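Local coordinates for protein seryl-tRNA synthetase (Pyrococcus horikoshii, PDB 2DQ0) that probably charges tRNA(Ser), and also tRNA(Sec), with serine at the expense of ATP, working as a class II homodimer, at residues G182-Y187 with A286-K291; N386-D391 with P397-T402; P125-G130 with N326-F331; N55-E60 with D72-K77. All blocks are in the same frame, centred on the assembly; numbering follows the deposited sequence.

Interaction 1 of 4, residues G182-Y187 with A286-K291; sequences GSRFYY and AGTAGK. With SO4 (sulfate ion), chain C.
R184 meets T288 and A289 of the loop between the antiparallel strands 273-282 and 301-311, the motif 2 loop of class II synthetases, at a surface site beside the predicted ATP-binding residues E285 and V299. R184 alone reaches the loop, its guanidinium lying against T288 and A289, and a sulfate ion, probably from the crystallisation liquor, is held on the R184 side. The R184 chain bends at chi3 (-66°), which turns NE and NH1 toward the anion. NE donates to sulfate O2 over 2.9 Å in a nearly straight bond (170°), while NH1 donates to O4, also over 2.9 Å but less straight (156°). S183 OG lies 3.0 Å from sulfate O2 and gives at most a weak bond whose acceptor is not settled. H300 NE2 is a further ligand of the ion, and R184 NH1 also bonds E285 O. From the loop, A289 CA stands over one face of the guanidinium, 3.5 Å from NH1, although A289 itself is poorly ordered. T288 approaches R184 NH2 obliquely, with OG1 3.0 Å away. R184 and H300, with S183 near, thus accept a tetrahedral anion here, and two N-H bonds to separate oxygens probably fix the guanidinium's rotation.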
loop_
_atom_site.group_PDB
_atom_site.type_symbol
_atom_site.label_atom_id
_atom_site.label_comp_id
_atom_site.label_asym_id
_atom_site.label_seq_id
_atom_site.Cartn_x
_atom_site.Cartn_y
_atom_site.Cartn_z
ATOM N N GLY A 182 -10.948 -8.537 -6.534
ATOM C CA GLY A 182 -12.328 -8.154 -6.357
ATOM C C GLY A 182 -12.578 -6.937 -7.213
ATOM O O GLY A 182 -11.672 -6.468 -7.889
ATOM N N SER A 183 -13.795 -6.411 -7.170
ATOM C CA SER A 183 -14.171 -5.272 -7.989
ATOM C C SER A 183 -13.476 -3.965 -7.623
ATOM O O SER A 183 -13.072 -3.755 -6.481
ATOM C CB SER A 183 -15.680 -5.090 -7.923
ATOM O OG SER A 183 -16.066 -5.034 -6.569
ATOM N N ARG A 184 -13.355 -3.088 -8.617
ATOM C CA ARG A 184 -12.715 -1.790 -8.450
ATOM C C ARG A 184 -11.206 -1.806 -8.118
ATOM O O ARG A 184 -10.678 -0.884 -7.506
ATOM C CB ARG A 184 -13.525 -0.939 -7.468
ATOM C CG ARG A 184 -14.951 -0.699 -8.006
ATOM C CD ARG A 184 -15.744 0.450 -7.349
ATOM N NE ARG A 184 -16.036 0.153 -5.963
ATOM C CZ ARG A 184 -16.600 1.004 -5.117
ATOM N NH1 ARG A 184 -16.816 0.625 -3.856
ATOM N NH2 ARG A 184 -16.942 2.224 -5.532
ATOM N N PHE A 185 -10.547 -2.889 -8.528
ATOM C CA PHE A 185 -9.097 -3.059 -8.462
ATOM C C PHE A 185 -8.740 -3.249 -9.946
ATOM O O PHE A 185 -9.611 -3.504 -10.758
ATOM C CB PHE A 185 -8.693 -4.313 -7.701
ATOM C CG PHE A 185 -8.589 -4.114 -6.228
ATOM C CD1 PHE A 185 -9.603 -4.534 -5.382
ATOM C CD2 PHE A 185 -7.473 -3.495 -5.685
ATOM C CE1 PHE A 185 -9.501 -4.346 -4.019
ATOM C CE2 PHE A 185 -7.365 -3.304 -4.319
ATOM C CZ PHE A 185 -8.383 -3.731 -3.479
ATOM N N TYR A 186 -7.478 -3.152 -10.313
ATOM C CA TYR A 186 -7.121 -3.317 -11.710
ATOM C C TYR A 186 -5.631 -3.602 -11.913
ATOM O O TYR A 186 -4.835 -3.415 -10.993
ATOM C CB TYR A 186 -7.421 -2.023 -12.437
ATOM C CG TYR A 186 -6.776 -0.869 -11.726
ATOM C CD1 TYR A 186 -7.471 -0.177 -10.738
ATOM C CD2 TYR A 186 -5.433 -0.539 -11.947
ATOM C CE1 TYR A 186 -6.858 0.806 -9.984
ATOM C CE2 TYR A 186 -4.797 0.463 -11.187
ATOM C CZ TYR A 186 -5.526 1.130 -10.208
ATOM O OH TYR A 186 -4.969 2.141 -9.458
ATOM N N TYR A 187 -5.278 -4.077 -13.112
ATOM C CA TYR A 187 -3.878 -4.245 -13.491
ATOM C C TYR A 187 -3.811 -3.135 -14.544
ATOM O O TYR A 187 -4.706 -3.019 -15.388
ATOM C CB TYR A 187 -3.547 -5.575 -14.209
ATOM C CG TYR A 187 -3.458 -6.805 -13.344
ATOM C CD1 TYR A 187 -4.613 -7.507 -12.981
ATOM C CD2 TYR A 187 -2.222 -7.268 -12.877
ATOM C CE1 TYR A 187 -4.544 -8.624 -12.185
ATOM C CE2 TYR A 187 -2.141 -8.399 -12.072
ATOM C CZ TYR A 187 -3.310 -9.071 -11.732
ATOM O OH TYR A 187 -3.267 -10.196 -10.952
ATOM N N ALA A 286 -16.771 2.454 0.530
ATOM C CA ALA A 286 -17.898 1.653 0.997
ATOM C C ALA A 286 -19.264 2.170 0.545
ATOM O O ALA A 286 -20.084 1.403 0.042
ATOM C CB ALA A 286 -17.851 1.535 2.505
ATOM N N GLY A 287 -19.507 3.466 0.709
ATOM C CA GLY A 287 -20.783 4.028 0.296
ATOM C C GLY A 287 -21.243 3.548 -1.075
ATOM O O GLY A 287 -22.439 3.456 -1.345
ATOM N N THR A 288 -20.291 3.242 -1.948
ATOM C CA THR A 288 -20.595 2.773 -3.292
ATOM C C THR A 288 -20.101 1.330 -3.458
ATOM O O THR A 288 -19.568 0.751 -2.514
ATOM C CB THR A 288 -19.938 3.700 -4.331
ATOM O OG1 THR A 288 -19.839 3.019 -5.580
ATOM C CG2 THR A 288 -18.555 4.141 -3.867
ATOM N N ALA A 289 -20.297 0.740 -4.636
ATOM C CA ALA A 289 -19.862 -0.640 -4.915
ATOM C C ALA A 289 -20.088 -0.899 -6.406
ATOM O O ALA A 289 -19.478 -1.786 -7.014
ATOM C CB ALA A 289 -20.670 -1.656 -4.057
ATOM N N GLY A 290 -20.977 -0.087 -6.974
ATOM C CA GLY A 290 -21.323 -0.169 -8.378
ATOM C C GLY A 290 -22.184 1.027 -8.756
ATOM O O GLY A 290 -23.399 0.894 -8.916
ATOM N N LYS A 291 -21.566 2.202 -8.883
ATOM C CA LYS A 291 -22.300 3.412 -9.255
ATOM C C LYS A 291 -22.435 3.590 -10.775
ATOM O O LYS A 291 -23.554 3.543 -11.293
ATOM C CB LYS A 291 -21.652 4.664 -8.644
ATOM C CG LYS A 291 -21.871 4.834 -7.143
ATOM C CD LYS A 291 -21.603 6.273 -6.703
ATOM C CE LYS A 291 -22.709 7.209 -7.165
ATOM N NZ LYS A 291 -24.014 6.813 -6.559
HETATM S S SO4 C . -16.570 -3.073 -3.930
HETATM O O1 SO4 C . -15.931 -4.259 -3.328
HETATM O O2 SO4 C . -15.668 -2.513 -4.946
HETATM O O3 SO4 C . -17.844 -3.460 -4.569
HETATM O O4 SO4 C . -16.832 -2.071 -2.878
#

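Interaction 2 of 4, residues N386-D391 with P397-T402; sequences NIRFRD and PRYVHT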
loop_
_atom_site.group_PDB
_atom_site.type_symbol
_atom_site.label_atom_id
_atom_site.label_comp_id
_atom_site.label_asym_id
_atom_site.label_seq_id
_atom_site.Cartn_x
_atom_site.Cartn_y
_atom_site.Cartn_z
ATOM N N ASN A 386 -2.150 18.213 18.048
ATOM C CA ASN A 386 -1.346 19.077 18.914
ATOM C C ASN A 386 -0.159 19.667 18.166
ATOM O O ASN A 386 0.988 19.461 18.539
ATOM C CB ASN A 386 -0.852 18.310 20.141
ATOM C CG ASN A 386 -0.033 19.182 21.092
ATOM O OD1 ASN A 386 0.476 18.695 22.101
ATOM N ND2 ASN A 386 0.100 20.474 20.770
ATOM N N ILE A 387 -0.442 20.398 17.101
ATOM C CA ILE A 387 0.610 21.003 16.319
ATOM C C ILE A 387 0.546 22.505 16.506
ATOM O O ILE A 387 -0.290 23.195 15.913
ATOM C CB ILE A 387 0.462 20.655 14.842
ATOM C CG1 ILE A 387 0.568 19.141 14.670
ATOM C CG2 ILE A 387 1.532 21.348 14.031
ATOM C CD1 ILE A 387 0.419 18.706 13.251
ATOM N N ARG A 388 1.439 23.000 17.352
ATOM C CA ARG A 388 1.512 24.415 17.648
ATOM C C ARG A 388 2.846 24.973 17.206
ATOM O O ARG A 388 3.715 24.244 16.710
ATOM C CB ARG A 388 1.334 24.634 19.148
ATOM C CG ARG A 388 0.007 24.135 19.673
ATOM C CD ARG A 388 -0.089 24.305 21.152
ATOM N NE ARG A 388 0.894 23.490 21.850
ATOM C CZ ARG A 388 1.068 23.505 23.169
ATOM N NH1 ARG A 388 1.982 22.723 23.724
ATOM N NH2 ARG A 388 0.334 24.312 23.931
ATOM N N PHE A 389 2.998 26.278 17.389
ATOM C CA PHE A 389 4.230 26.961 17.040
ATOM C C PHE A 389 4.369 28.176 17.947
ATOM O O PHE A 389 3.378 28.668 18.490
ATOM C CB PHE A 389 4.194 27.416 15.586
ATOM C CG PHE A 389 3.303 28.595 15.347
ATOM C CD1 PHE A 389 1.939 28.508 15.595
ATOM C CD2 PHE A 389 3.835 29.801 14.903
ATOM C CE1 PHE A 389 1.107 29.605 15.409
ATOM C CE2 PHE A 389 3.017 30.911 14.710
ATOM C CZ PHE A 389 1.643 30.815 14.964
ATOM N N ARG A 390 5.602 28.644 18.116
ATOM C CA ARG A 390 5.880 29.823 18.933
ATOM C C ARG A 390 6.893 30.648 18.143
ATOM O O ARG A 390 7.824 30.105 17.551
ATOM C CB ARG A 390 6.430 29.412 20.313
ATOM C CG ARG A 390 7.949 29.262 20.419
ATOM C CD ARG A 390 8.338 28.258 21.500
ATOM N NE ARG A 390 7.582 28.444 22.739
ATOM C CZ ARG A 390 7.525 27.542 23.720
ATOM N NH1 ARG A 390 6.818 27.789 24.819
ATOM N NH2 ARG A 390 8.167 26.384 23.598
ATOM N N ASP A 391 6.693 31.958 18.102
ATOM C CA ASP A 391 7.600 32.836 17.363
ATOM C C ASP A 391 8.801 33.282 18.191
ATOM O O ASP A 391 9.880 33.537 17.657
ATOM C CB ASP A 391 6.834 34.056 16.857
ATOM C CG ASP A 391 6.472 33.940 15.401
ATOM O OD1 ASP A 391 5.583 34.689 14.951
ATOM O OD2 ASP A 391 7.085 33.108 14.701
ATOM N N PRO A 397 2.433 29.085 22.948
ATOM C CA PRO A 397 2.382 28.460 21.627
ATOM C C PRO A 397 0.947 28.450 21.095
ATOM O O PRO A 397 -0.008 28.193 21.833
ATOM C CB PRO A 397 2.945 27.061 21.883
ATOM C CG PRO A 397 2.583 26.801 23.313
ATOM C CD PRO A 397 2.879 28.121 23.970
ATOM N N ARG A 398 0.808 28.767 19.813
ATOM C CA ARG A 398 -0.496 28.796 19.164
ATOM C C ARG A 398 -0.579 27.721 18.073
ATOM O O ARG A 398 0.438 27.334 17.483
ATOM C CB ARG A 398 -0.745 30.168 18.537
ATOM C CG ARG A 398 -0.723 31.328 19.506
ATOM C CD ARG A 398 -1.040 32.622 18.763
ATOM N NE ARG A 398 -0.019 32.965 17.775
ATOM C CZ ARG A 398 -0.277 33.394 16.537
ATOM N NH1 ARG A 398 0.729 33.685 15.718
ATOM N NH2 ARG A 398 -1.533 33.522 16.101
ATOM N N TYR A 399 -1.797 27.247 17.815
ATOM C CA TYR A 399 -2.024 26.230 16.795
ATOM C C TYR A 399 -1.728 26.764 15.404
ATOM O O TYR A 399 -1.957 27.927 15.090
ATOM C CB TYR A 399 -3.462 25.704 16.877
ATOM C CG TYR A 399 -3.687 24.852 18.104
ATOM C CD1 TYR A 399 -3.108 23.587 18.208
ATOM C CD2 TYR A 399 -4.445 25.320 19.178
ATOM C CE1 TYR A 399 -3.284 22.808 19.346
ATOM C CE2 TYR A 399 -4.624 24.548 20.325
ATOM C CZ TYR A 399 -4.046 23.292 20.395
ATOM O OH TYR A 399 -4.284 22.485 21.479
ATOM N N VAL A 400 -1.176 25.902 14.575
ATOM C CA VAL A 400 -0.830 26.267 13.213
ATOM C C VAL A 400 -2.062 26.025 12.346
ATOM O O VAL A 400 -3.106 25.538 12.814
ATOM C CB VAL A 400 0.311 25.357 12.711
ATOM C CG1 VAL A 400 1.449 25.284 13.768
ATOM C CG2 VAL A 400 -0.235 23.942 12.469
ATOM N N HIS A 401 -1.969 26.399 11.087
ATOM C CA HIS A 401 -3.078 26.120 10.189
ATOM C C HIS A 401 -2.542 25.098 9.206
ATOM O O HIS A 401 -1.368 25.139 8.844
ATOM C CB HIS A 401 -3.556 27.374 9.456
ATOM C CG HIS A 401 -4.606 28.137 10.201
ATOM N ND1 HIS A 401 -5.371 29.123 9.610
ATOM C CD2 HIS A 401 -5.040 28.037 11.483
ATOM C CE1 HIS A 401 -6.234 29.591 10.498
ATOM N NE2 HIS A 401 -6.055 28.949 11.640
ATOM N N THR A 402 -3.374 24.151 8.809
ATOM C CA THR A 402 -2.926 23.153 7.854
ATOM C C THR A 402 -3.765 23.237 6.604
ATOM O O THR A 402 -4.948 23.566 6.652
ATOM C CB THR A 402 -3.022 21.708 8.416
ATOM O OG1 THR A 402 -4.389 21.379 8.698
ATOM C CG2 THR A 402 -2.208 21.581 9.674
#
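R388 places CG anti to its own carbonyl carbon (chi1 -60°), which carries CG and CD over the ring of Y399, and a bend at chi3 (-64°) then turns the guanidinium toward P397. The evidence for a CH-pi contact is direct: R388 CD lies 4.2 Å from the centroid of the Y399 ring, 21° off its normal. P397 CG sits over one guanidinium face, 3.4 Å from R388 NH2. Were R388 cut back to alanine, the Y399 ring face and P397 would probably lose this shared cover. F389 brings its CZ over one face of the R398 guanidinium, 3.6 Å from R398 CZ. I387 CG2 packs against V400 CG2 at 3.5 Å, the two side chains crossing at a slant. The backbone forms an antiparallel hairpin: R398 N donates to F389 O over 2.9 Å, and V400 N to I387 O over 3.1 Å. I265 of strand 264-267, parallel to 387-390, touches R388 and P397. Strand 398-406 leads toward helix 410-420, in the manner of motif 3 of class II synthetases. Chemically, backbone bonds join the strands and the carbons and flat faces of the arginine chains do the packing, while the R398 charge is met by E314.

Interaction 3 of 4, residues P125-G130 with N326-F331; sequences PIRFWG and NAEELF
The ionic part is a salt bridge in which R127 grips the E328 carboxylate side-on, with one nitrogen for each oxygen. R127 NE donates to E328 OE1 over 2.9 Å (148°), and R127 NH2 to E328 OE2 over 2.6 Å (151°). Both oxygens are met on their syn side, but the guanidinium and carboxylate planes are turned 37° apart, so the pair is not flat. The bend of R127 at chi3 and a sharp turn at chi4 together bring NE and NH2 to the carboxylate; a third bond, from NE to OE2, is weak. With a leucine at R127, the buried E328 carboxylate is likely to lose its side-on partner, keeping the hydrogen bond of OE1 with Y338 OH. The van der Waals part is slight: W129 CZ3 comes obliquely to F331 O at 4.4 Å, while the indole itself meets the ring of Y338. The backbone part lies on the sheet side, where strand 124-129 pairs antiparallel with strand 338-342, and I126 and R127 both face V340, a classic beta bulge. Helix 316-333 rests A327 and E328 on I358 of the antiparallel sheet, as in the class II catalytic fold, and R127-E328 ties strand 124-129 to that helix.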
loop_
_atom_site.group_PDB
_atom_site.type_symbol
_atom_site.label_atom_id
_atom_site.label_comp_id
_atom_site.label_asym_id
_atom_site.label_seq_id
_atom_site.Cartn_x
_atom_site.Cartn_y
_atom_site.Cartn_z
ATOM N N PRO A 125 -19.537 27.259 -9.371
ATOM C CA PRO A 125 -18.417 27.345 -10.324
ATOM C C PRO A 125 -17.914 28.773 -10.204
ATOM O O PRO A 125 -18.724 29.690 -10.124
ATOM C CB PRO A 125 -19.080 27.093 -11.679
ATOM C CG PRO A 125 -20.309 26.303 -11.333
ATOM C CD PRO A 125 -20.802 26.982 -10.069
ATOM N N ILE A 126 -16.601 28.977 -10.192
ATOM C CA ILE A 126 -16.069 30.328 -10.036
ATOM C C ILE A 126 -14.996 30.663 -11.038
ATOM O O ILE A 126 -14.500 31.779 -11.074
ATOM C CB ILE A 126 -15.457 30.526 -8.631
ATOM C CG1 ILE A 126 -14.329 29.514 -8.408
ATOM C CG2 ILE A 126 -16.527 30.367 -7.550
ATOM C CD1 ILE A 126 -13.617 29.692 -7.095
ATOM N N ARG A 127 -14.644 29.700 -11.870
ATOM C CA ARG A 127 -13.580 29.914 -12.827
ATOM C C ARG A 127 -13.596 28.791 -13.877
ATOM O O ARG A 127 -13.935 27.649 -13.575
ATOM C CB ARG A 127 -12.252 29.962 -12.043
ATOM C CG ARG A 127 -11.008 30.094 -12.887
ATOM C CD ARG A 127 -9.831 30.753 -12.148
ATOM N NE ARG A 127 -9.251 30.045 -10.993
ATOM C CZ ARG A 127 -9.751 30.054 -9.756
ATOM N NH1 ARG A 127 -10.860 30.713 -9.486
ATOM N NH2 ARG A 127 -9.104 29.456 -8.766
ATOM N N PHE A 128 -13.259 29.124 -15.115
ATOM C CA PHE A 128 -13.243 28.138 -16.181
ATOM C C PHE A 128 -11.999 28.323 -17.019
ATOM O O PHE A 128 -11.531 29.443 -17.183
ATOM C CB PHE A 128 -14.454 28.300 -17.092
ATOM C CG PHE A 128 -15.761 28.182 -16.388
ATOM C CD1 PHE A 128 -16.330 29.287 -15.769
ATOM C CD2 PHE A 128 -16.448 26.967 -16.378
ATOM C CE1 PHE A 128 -17.565 29.190 -15.151
ATOM C CE2 PHE A 128 -17.683 26.854 -15.767
ATOM C CZ PHE A 128 -18.251 27.970 -15.150
ATOM N N TRP A 129 -11.477 27.235 -17.578
ATOM C CA TRP A 129 -10.276 27.332 -18.391
ATOM C C TRP A 129 -10.307 26.319 -19.537
ATOM O O TRP A 129 -10.820 25.220 -19.365
ATOM C CB TRP A 129 -9.046 27.083 -17.496
ATOM C CG TRP A 129 -7.740 27.217 -18.225
ATOM C CD1 TRP A 129 -7.004 28.360 -18.395
ATOM C CD2 TRP A 129 -7.110 26.215 -19.033
ATOM N NE1 TRP A 129 -5.965 28.132 -19.271
ATOM C CE2 TRP A 129 -6.008 26.826 -19.679
ATOM C CE3 TRP A 129 -7.375 24.861 -19.283
ATOM C CZ2 TRP A 129 -5.177 26.130 -20.558
ATOM C CZ3 TRP A 129 -6.544 24.169 -20.163
ATOM C CH2 TRP A 129 -5.461 24.808 -20.788
ATOM N N GLY A 130 -9.779 26.692 -20.703
ATOM C CA GLY A 130 -9.701 25.765 -21.832
ATOM C C GLY A 130 -10.810 25.686 -22.869
ATOM O O GLY A 130 -11.869 26.304 -22.728
ATOM N N ASN A 326 -1.773 26.101 -7.960
ATOM C CA ASN A 326 -0.673 25.197 -8.276
ATOM C C ASN A 326 -1.239 24.004 -9.017
ATOM O O ASN A 326 -0.634 23.549 -9.981
ATOM C CB ASN A 326 0.052 24.739 -7.005
ATOM C CG ASN A 326 0.970 25.807 -6.437
ATOM O OD1 ASN A 326 1.500 25.657 -5.345
ATOM N ND2 ASN A 326 1.158 26.887 -7.178
ATOM N N ALA A 327 -2.401 23.502 -8.580
ATOM C CA ALA A 327 -3.033 22.364 -9.265
ATOM C C ALA A 327 -3.571 22.813 -10.618
ATOM O O ALA A 327 -3.445 22.090 -11.599
ATOM C CB ALA A 327 -4.149 21.787 -8.443
ATOM N N GLU A 328 -4.161 24.007 -10.677
ATOM C CA GLU A 328 -4.684 24.533 -11.948
ATOM C C GLU A 328 -3.605 24.597 -13.020
ATOM O O GLU A 328 -3.874 24.299 -14.183
ATOM C CB GLU A 328 -5.273 25.942 -11.774
ATOM C CG GLU A 328 -6.562 25.987 -11.007
ATOM C CD GLU A 328 -7.166 27.365 -10.945
ATOM O OE1 GLU A 328 -7.521 27.909 -12.013
ATOM O OE2 GLU A 328 -7.297 27.899 -9.821
ATOM N N GLU A 329 -2.388 24.985 -12.630
ATOM C CA GLU A 329 -1.293 25.094 -13.587
ATOM C C GLU A 329 -0.965 23.769 -14.216
ATOM O O GLU A 329 -0.718 23.696 -15.425
ATOM C CB GLU A 329 -0.037 25.647 -12.927
ATOM C CG GLU A 329 0.003 27.158 -12.805
ATOM C CD GLU A 329 1.256 27.636 -12.083
ATOM O OE1 GLU A 329 2.350 27.144 -12.431
ATOM O OE2 GLU A 329 1.153 28.497 -11.176
ATOM N N LEU A 330 -0.958 22.717 -13.402
ATOM C CA LEU A 330 -0.636 21.397 -13.917
ATOM C C LEU A 330 -1.607 20.968 -14.992
ATOM O O LEU A 330 -1.195 20.520 -16.069
ATOM C CB LEU A 330 -0.624 20.361 -12.794
ATOM C CG LEU A 330 0.475 20.598 -11.769
ATOM C CD1 LEU A 330 0.313 19.609 -10.632
ATOM C CD2 LEU A 330 1.838 20.476 -12.444
ATOM N N PHE A 331 -2.899 21.108 -14.717
ATOM C CA PHE A 331 -3.880 20.703 -15.705
ATOM C C PHE A 331 -3.886 21.578 -16.940
ATOM O O PHE A 331 -4.237 21.116 -18.027
ATOM C CB PHE A 331 -5.252 20.581 -15.054
ATOM C CG PHE A 331 -5.372 19.352 -14.194
ATOM C CD1 PHE A 331 -5.881 18.154 -14.733
ATOM C CD2 PHE A 331 -4.880 19.360 -12.868
ATOM C CE1 PHE A 331 -5.896 16.977 -13.972
ATOM C CE2 PHE A 331 -4.886 18.199 -12.096
ATOM C CZ PHE A 331 -5.399 16.989 -12.645
#

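Interaction 4 of 4, residues N55-E60 with D72-K77; sequences NKIAVE and DELLAK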
loop_
_atom_site.group_PDB
_atom_site.type_symbol
_atom_site.label_atom_id
_atom_site.label_comp_id
_atom_site.label_asym_id
_atom_site.label_seq_id
_atom_site.Cartn_x
_atom_site.Cartn_y
_atom_site.Cartn_z
ATOM N N ASN A 55 -6.128 24.163 53.994
ATOM C CA ASN A 55 -5.125 25.047 54.557
ATOM C C ASN A 55 -5.595 25.607 55.896
ATOM O O ASN A 55 -4.847 25.586 56.869
ATOM C CB ASN A 55 -4.843 26.177 53.559
ATOM C CG ASN A 55 -3.731 27.110 54.003
ATOM O OD1 ASN A 55 -2.932 26.783 54.879
ATOM N ND2 ASN A 55 -3.665 28.282 53.374
ATOM N N LYS A 56 -6.834 26.094 55.951
ATOM C CA LYS A 56 -7.375 26.662 57.186
ATOM C C LYS A 56 -7.431 25.622 58.289
ATOM O O LYS A 56 -6.932 25.843 59.390
ATOM C CB LYS A 56 -8.775 27.239 56.956
ATOM C CG LYS A 56 -8.823 28.582 56.225
ATOM C CD LYS A 56 -10.281 29.027 55.967
ATOM C CE LYS A 56 -10.371 30.410 55.281
ATOM N NZ LYS A 56 -11.771 30.854 54.945
ATOM N N ILE A 57 -8.044 24.482 58.000
ATOM C CA ILE A 57 -8.151 23.424 58.988
ATOM C C ILE A 57 -6.767 23.023 59.472
ATOM O O ILE A 57 -6.605 22.575 60.604
ATOM C CB ILE A 57 -8.879 22.187 58.403
ATOM C CG1 ILE A 57 -10.348 22.531 58.161
ATOM C CG2 ILE A 57 -8.808 21.006 59.365
ATOM C CD1 ILE A 57 -11.147 21.393 57.554
ATOM N N ALA A 58 -5.766 23.197 58.613
ATOM C CA ALA A 58 -4.396 22.831 58.966
ATOM C C ALA A 58 -3.830 23.792 59.990
ATOM O O ALA A 58 -3.427 23.370 61.066
ATOM C CB ALA A 58 -3.501 22.799 57.723
ATOM N N VAL A 59 -3.803 25.081 59.664
ATOM C CA VAL A 59 -3.268 26.066 60.602
ATOM C C VAL A 59 -4.043 26.004 61.915
ATOM O O VAL A 59 -3.519 26.360 62.971
ATOM C CB VAL A 59 -3.342 27.517 60.033
ATOM C CG1 VAL A 59 -2.627 27.588 58.689
ATOM C CG2 VAL A 59 -4.791 27.965 59.895
ATOM N N GLU A 60 -5.286 25.525 61.840
ATOM C CA GLU A 60 -6.140 25.415 63.010
ATOM C C GLU A 60 -5.808 24.267 63.944
ATOM O O GLU A 60 -5.937 24.399 65.160
ATOM C CB GLU A 60 -7.596 25.308 62.591
ATOM C CG GLU A 60 -8.361 26.565 62.897
ATOM C CD GLU A 60 -8.071 27.070 64.298
ATOM O OE1 GLU A 60 -8.342 26.316 65.262
ATOM O OE2 GLU A 60 -7.567 28.210 64.424
ATOM N N ASP A 72 -8.883 16.027 67.191
ATOM C CA ASP A 72 -9.677 14.892 66.701
ATOM C C ASP A 72 -10.723 15.146 65.613
ATOM O O ASP A 72 -10.769 14.434 64.606
ATOM C CB ASP A 72 -10.363 14.193 67.876
ATOM C CG ASP A 72 -9.645 12.934 68.301
ATOM O OD1 ASP A 72 -10.215 12.176 69.109
ATOM O OD2 ASP A 72 -8.514 12.694 67.831
ATOM N N GLU A 73 -11.575 16.143 65.830
ATOM C CA GLU A 73 -12.625 16.487 64.880
ATOM C C GLU A 73 -12.002 17.057 63.606
ATOM O O GLU A 73 -12.255 16.561 62.507
ATOM C CB GLU A 73 -13.577 17.513 65.508
ATOM C CG GLU A 73 -14.962 17.568 64.869
ATOM C CD GLU A 73 -15.881 18.583 65.534
ATOM O OE1 GLU A 73 -15.910 18.638 66.787
ATOM O OE2 GLU A 73 -16.585 19.316 64.801
ATOM N N LEU A 74 -11.193 18.105 63.763
ATOM C CA LEU A 74 -10.511 18.734 62.638
ATOM C C LEU A 74 -9.818 17.683 61.756
ATOM O O LEU A 74 -9.849 17.774 60.535
ATOM C CB LEU A 74 -9.502 19.767 63.157
ATOM C CG LEU A 74 -10.156 21.043 63.706
ATOM C CD1 LEU A 74 -9.118 21.978 64.311
ATOM C CD2 LEU A 74 -10.891 21.753 62.578
ATOM N N LEU A 75 -9.213 16.680 62.391
ATOM C CA LEU A 75 -8.536 15.603 61.681
ATOM C C LEU A 75 -9.508 14.783 60.844
ATOM O O LEU A 75 -9.136 14.246 59.798
ATOM C CB LEU A 75 -7.800 14.694 62.671
ATOM C CG LEU A 75 -6.515 15.295 63.254
ATOM C CD1 LEU A 75 -6.025 14.471 64.435
ATOM C CD2 LEU A 75 -5.446 15.363 62.161
ATOM N N ALA A 76 -10.753 14.679 61.302
ATOM C CA ALA A 76 -11.774 13.927 60.564
ATOM C C ALA A 76 -12.358 14.802 59.446
ATOM O O ALA A 76 -12.738 14.301 58.380
ATOM C CB ALA A 76 -12.886 13.460 61.507
ATOM N N LYS A 77 -12.431 16.108 59.685
ATOM C CA LYS A 77 -12.938 17.008 58.658
ATOM C C LYS A 77 -11.861 17.005 57.569
ATOM O O LYS A 77 -12.151 16.966 56.373
ATOM C CB LYS A 77 -13.145 18.417 59.224
ATOM C CG LYS A 77 -14.061 19.292 58.378
ATOM C CD LYS A 77 -14.251 20.678 59.004
ATOM C CE LYS A 77 -14.928 20.617 60.383
ATOM N NZ LYS A 77 -15.028 21.956 61.044
#
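I57 and L74 are the closest backbone pair, their CA atoms 6.4 Å apart, where the short axes of 55-60 and 72-77, in helices 28-65 and 72-103, approach to 10.0 Å and run antiparallel at 158°. This is the two-stranded antiparallel coiled coil of the N-terminal arm, close to its turn; the domain takes part in tRNA binding, and in type 1 seryl-tRNA synthetases such an arm contacts the tRNA. The contact is apolar, made by side chains whose first bonds point across the interface. I57 sends its two branches to different partners. With CG2 anti to the backbone N and CG1 beside that N (chi1 -69°), CG2 reaches L74, 3.9 Å from CD2 and 3.6 Å from the backbone O, while CD1 continues to the next turn. L74 O also accepts a hydrogen bond from S78 OG. L74 points its other methyl, CD1, at the stem of E60, 4.0 Å from CB. Beyond these residues, I61 and R64 touch L74, and I57 also rests on S78 and I81, so the seam runs on along both helices. K77 joins by its hydrocarbon chain and not by its ammonium: the CD methylene of K77 lies 3.5 Å from I57 CD1.

Along the chain interaction 4 closes first; interaction 3 then brackets interaction 1, which is nested in its loop, and interaction 2 follows as a hairpin. Interactions 2 and 3 reach the same mixed sheet of the catalytic core, their centres about 31 Å apart, one through strands 387-390 and 398-406, the other through strand 124-129. Interaction 1 lies at the core's surface, its centre about 29 Å from that of interaction 3 and about 39 Å from that of interaction 2. Interaction 4 stands off in the coiled coil, about 46 Å from interaction 2 and over 70 Å from the others, centre to centre. Three contacts thus belong to the catalytic body and one to the projecting tRNA-binding arm.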